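Local coordinates for protein cyanuric acid amidohydrolase (Azorhizobium caulinodans, PDB 4NQ3) that hydrolyses cyanuric acid, opening its s-triazine ring to give carboxybiuret, which decarboxylates spontaneously to biuret, on the route that degrades atrazine and melamine, at residues Leu107-Phe119 against Met130-Ile144. Residues are numbered along the deposited sequence; the frame is centred on the assembly and turned at random.
Sequences LAIGRAHTPDLPF and MVAQAVRRAMAAAGI. With SO4 (sulfate ion), chain F; SO4 (sulfate ion), chain D.
Met130, a selenomethionine, lies over the chain that leaves strand 107-113, its SE beside Thr114 and Pro115 and its CE 3.9 Å from Leu117 CD1. The strand is an outer one of the four-stranded mixed sheet of repeating unit B, one of three alike units in the monomer; the chain turns back as helix 125-141, which packs across the sheet and runs back obliquely, 142° between the N-to-C directions of the segment axes. With CG anti to its backbone N (chi1 -176°) and a bend at chi3, Met130 also brings its CE to 4.1 Å from Pro118 CD. Further along, small residues let the backbones close to 5.9 Å between axes: Ala112 CB sits 3.7 Å from Ala138 CB, and Gly110 CA makes a CA-H...O contact with Ala138 O. Gly110, with no CB, lets that carbonyl and Ala142 CB come up to the strand. Ala134 and Ala138 also rest on Ile236 of the neighbouring strand 235-242. The side chain of Arg111 leaves the strand away from the helix, its guanidinium meeting a sulfate, probably from the crystallisation liquor, edge-on, NE to O4 and NH2 to O3. An alanine here is likely to cost that sulfate these hydrogen bonds and the charge of Arg111 itself. The CB of His113 also starts off away from the helix, and NE2 bonds to Glu73 O, while its backbone N lies doubtfully close to O3 of a second such sulfate. Arg137, bent at chi3, bonds through NH1 to O1 of this sulfate at 2.7 Å, and the same NH1 reaches His113 O at 2.9 Å, tilted 15° from the carbonyl plane.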
# COMPACT_ATOMS: atom_id res chain seq x y z
N LEU A 107 18.54 -34.37 13.84
CA LEU A 107 17.41 -33.80 13.13
C LEU A 107 16.77 -34.87 12.28
O LEU A 107 17.47 -35.59 11.58
CB LEU A 107 17.84 -32.62 12.27
CG LEU A 107 16.77 -31.91 11.41
CD1 LEU A 107 15.59 -31.49 12.25
CD2 LEU A 107 17.34 -30.70 10.68
N ALA A 108 15.44 -34.99 12.38
CA ALA A 108 14.66 -35.88 11.52
C ALA A 108 13.62 -35.06 10.76
O ALA A 108 13.12 -34.06 11.28
CB ALA A 108 13.98 -36.96 12.33
N ILE A 109 13.29 -35.51 9.56
CA ILE A 109 12.40 -34.82 8.64
C ILE A 109 11.35 -35.75 8.06
O ILE A 109 11.68 -36.83 7.59
CB ILE A 109 13.16 -34.23 7.47
CG1 ILE A 109 14.30 -33.36 7.96
CG2 ILE A 109 12.21 -33.46 6.55
CD1 ILE A 109 15.33 -33.21 6.91
N GLY A 110 10.09 -35.34 8.10
CA GLY A 110 9.05 -36.14 7.48
C GLY A 110 8.13 -35.25 6.66
O GLY A 110 7.92 -34.08 7.00
N ARG A 111 7.60 -35.78 5.56
CA ARG A 111 6.72 -34.96 4.75
C ARG A 111 5.44 -35.72 4.52
O ARG A 111 5.42 -36.93 4.69
CB ARG A 111 7.36 -34.61 3.40
CG ARG A 111 7.90 -35.80 2.76
CD ARG A 111 8.08 -35.67 1.30
NE ARG A 111 8.70 -36.90 0.82
CZ ARG A 111 9.31 -37.03 -0.35
NH1 ARG A 111 9.39 -35.97 -1.16
NH2 ARG A 111 9.87 -38.19 -0.69
N ALA A 112 4.40 -35.02 4.07
CA ALA A 112 3.12 -35.62 3.70
C ALA A 112 2.32 -34.59 2.91
O ALA A 112 2.56 -33.39 3.04
CB ALA A 112 2.36 -36.07 4.93
N HIS A 113 1.36 -35.07 2.12
CA HIS A 113 0.52 -34.24 1.24
C HIS A 113 -0.92 -34.53 1.59
O HIS A 113 -1.21 -35.45 2.37
CB HIS A 113 0.77 -34.57 -0.23
CG HIS A 113 2.21 -34.45 -0.60
ND1 HIS A 113 2.71 -33.43 -1.38
CD2 HIS A 113 3.28 -35.21 -0.23
CE1 HIS A 113 4.02 -33.58 -1.50
NE2 HIS A 113 4.39 -34.65 -0.81
N THR A 114 -1.84 -33.77 1.01
CA THR A 114 -3.24 -34.10 1.20
C THR A 114 -4.01 -33.91 -0.10
O THR A 114 -3.53 -33.27 -1.04
CB THR A 114 -3.91 -33.25 2.29
OG1 THR A 114 -4.23 -31.96 1.76
CG2 THR A 114 -3.03 -33.14 3.52
N PRO A 115 -5.19 -34.51 -0.16
CA PRO A 115 -6.01 -34.26 -1.34
C PRO A 115 -6.46 -32.82 -1.31
O PRO A 115 -6.32 -32.15 -0.27
CB PRO A 115 -7.20 -35.20 -1.16
CG PRO A 115 -6.78 -36.16 -0.11
CD PRO A 115 -5.87 -35.40 0.79
N ASP A 116 -7.07 -32.38 -2.40
CA ASP A 116 -7.63 -31.06 -2.45
C ASP A 116 -8.60 -30.87 -1.30
O ASP A 116 -9.21 -31.82 -0.80
CB ASP A 116 -8.29 -30.84 -3.80
CG ASP A 116 -7.29 -30.46 -4.88
OD1 ASP A 116 -6.05 -30.56 -4.60
OD2 ASP A 116 -7.73 -30.09 -6.00
N LEU A 117 -8.70 -29.63 -0.83
CA LEU A 117 -9.58 -29.26 0.27
C LEU A 117 -10.83 -28.58 -0.25
O LEU A 117 -10.73 -27.49 -0.82
CB LEU A 117 -8.86 -28.31 1.23
CG LEU A 117 -9.71 -27.71 2.34
CD1 LEU A 117 -10.07 -28.77 3.36
CD2 LEU A 117 -9.01 -26.52 2.98
N PRO A 118 -12.00 -29.21 -0.05
CA PRO A 118 -13.31 -28.63 -0.40
C PRO A 118 -13.44 -27.23 0.18
O PRO A 118 -13.11 -27.05 1.35
CB PRO A 118 -14.32 -29.58 0.24
CG PRO A 118 -13.57 -30.86 0.44
CD PRO A 118 -12.14 -30.48 0.68
N PHE A 119 -13.87 -26.26 -0.61
CA PHE A 119 -13.89 -24.87 -0.16
C PHE A 119 -14.75 -24.68 1.08
O PHE A 119 -14.56 -23.74 1.86
CB PHE A 119 -14.40 -23.96 -1.28
CG PHE A 119 -13.44 -23.79 -2.41
CD1 PHE A 119 -12.08 -23.90 -2.20
CD2 PHE A 119 -13.90 -23.57 -3.70
CE1 PHE A 119 -11.19 -23.75 -3.25
CE2 PHE A 119 -13.02 -23.42 -4.77
CZ PHE A 119 -11.66 -23.52 -4.55
N MSE A 130 -8.27 -33.14 8.21
CA MSE A 130 -7.46 -33.47 7.04
C MSE A 130 -5.98 -33.28 7.37
O MSE A 130 -5.16 -34.16 7.12
CB MSE A 130 -7.87 -32.61 5.83
CG MSE A 130 -7.13 -32.99 4.58
SE MSE A 130 -7.74 -32.08 2.98
CE MSE A 130 -9.59 -32.64 3.03
N VAL A 131 -5.66 -32.14 7.97
CA VAL A 131 -4.29 -31.82 8.30
C VAL A 131 -3.79 -32.75 9.40
O VAL A 131 -2.67 -33.27 9.32
CB VAL A 131 -4.18 -30.34 8.73
CG1 VAL A 131 -2.84 -30.05 9.34
CG2 VAL A 131 -4.44 -29.42 7.54
N ALA A 132 -4.64 -33.01 10.39
CA ALA A 132 -4.28 -33.89 11.50
C ALA A 132 -3.82 -35.25 10.99
O ALA A 132 -2.80 -35.78 11.44
CB ALA A 132 -5.43 -34.05 12.43
N GLN A 133 -4.59 -35.81 10.05
CA GLN A 133 -4.26 -37.10 9.45
C GLN A 133 -2.92 -37.00 8.74
O GLN A 133 -2.07 -37.89 8.91
CB GLN A 133 -5.37 -37.56 8.49
CG GLN A 133 -6.46 -38.41 9.17
CD GLN A 133 -7.83 -38.39 8.43
OE1 GLN A 133 -7.96 -37.85 7.32
NE2 GLN A 133 -8.85 -38.96 9.08
N ALA A 134 -2.73 -35.96 7.93
CA ALA A 134 -1.47 -35.77 7.23
C ALA A 134 -0.27 -35.63 8.18
O ALA A 134 0.80 -36.23 7.96
CB ALA A 134 -1.55 -34.56 6.35
N VAL A 135 -0.45 -34.87 9.27
CA VAL A 135 0.64 -34.69 10.22
C VAL A 135 1.03 -36.01 10.87
O VAL A 135 2.21 -36.24 11.15
CB VAL A 135 0.30 -33.70 11.32
CG1 VAL A 135 1.43 -33.63 12.30
CG2 VAL A 135 0.05 -32.35 10.71
N ARG A 136 0.05 -36.89 11.09
CA ARG A 136 0.37 -38.20 11.65
C ARG A 136 1.23 -38.98 10.63
O ARG A 136 2.27 -39.54 11.00
CB ARG A 136 -0.90 -38.96 12.03
CG ARG A 136 -1.54 -38.48 13.33
CD ARG A 136 -2.91 -39.13 13.54
NE ARG A 136 -3.75 -38.48 14.55
CZ ARG A 136 -4.99 -38.03 14.32
NH1 ARG A 136 -5.55 -38.16 13.11
NH2 ARG A 136 -5.69 -37.45 15.29
N ARG A 137 0.82 -38.98 9.36
CA ARG A 137 1.59 -39.62 8.30
C ARG A 137 3.01 -39.09 8.21
O ARG A 137 3.95 -39.87 8.19
CB ARG A 137 0.91 -39.45 6.94
CG ARG A 137 -0.19 -40.47 6.67
CD ARG A 137 -0.78 -40.31 5.30
NE ARG A 137 -1.89 -39.37 5.34
CZ ARG A 137 -2.04 -38.35 4.50
NH1 ARG A 137 -1.13 -38.13 3.56
NH2 ARG A 137 -3.09 -37.55 4.62
N ALA A 138 3.18 -37.78 8.17
CA ALA A 138 4.52 -37.22 8.09
C ALA A 138 5.37 -37.61 9.31
O ALA A 138 6.56 -37.89 9.17
CB ALA A 138 4.47 -35.72 7.95
N MSE A 139 4.75 -37.61 10.49
CA MSE A 139 5.42 -38.05 11.71
C MSE A 139 6.01 -39.44 11.53
O MSE A 139 7.19 -39.67 11.81
CB MSE A 139 4.45 -38.07 12.89
CG MSE A 139 4.34 -36.75 13.63
SE MSE A 139 3.15 -36.95 15.14
CE MSE A 139 4.27 -38.08 16.25
N ALA A 140 5.17 -40.37 11.09
CA ALA A 140 5.61 -41.72 10.80
C ALA A 140 6.77 -41.76 9.81
O ALA A 140 7.72 -42.51 9.99
CB ALA A 140 4.45 -42.51 10.27
N ALA A 141 6.67 -41.00 8.73
CA ALA A 141 7.70 -40.99 7.71
C ALA A 141 9.03 -40.49 8.26
O ALA A 141 10.10 -40.84 7.76
CB ALA A 141 7.26 -40.15 6.54
N ALA A 142 8.97 -39.66 9.30
CA ALA A 142 10.16 -39.14 9.95
C ALA A 142 10.77 -40.17 10.89
O ALA A 142 11.90 -40.01 11.37
CB ALA A 142 9.83 -37.86 10.72
N GLY A 143 10.02 -41.24 11.16
CA GLY A 143 10.42 -42.25 12.12
C GLY A 143 10.34 -41.67 13.51
O GLY A 143 11.27 -41.80 14.30
N ILE A 144 9.21 -41.04 13.80
CA ILE A 144 8.93 -40.41 15.09
C ILE A 144 7.60 -40.88 15.66
O ILE A 144 6.56 -40.73 15.01
CB ILE A 144 8.84 -38.88 14.96
CG1 ILE A 144 10.18 -38.25 14.63
CG2 ILE A 144 8.31 -38.27 16.23
CD1 ILE A 144 10.09 -36.71 14.53
S SO4 F . 1.36 -38.76 1.78
O1 SO4 F . 0.99 -39.61 2.92
O2 SO4 F . 0.85 -39.29 0.52
O3 SO4 F . 0.75 -37.44 1.98
O4 SO4 F . 2.82 -38.66 1.71
S SO4 D . 9.27 -40.69 1.95
O1 SO4 D . 8.38 -41.64 1.27
O2 SO4 D . 9.63 -41.14 3.30
O3 SO4 D . 10.48 -40.51 1.14
O4 SO4 D . 8.54 -39.42 2.08
O HOH W 1 11.97 -39.08 5.87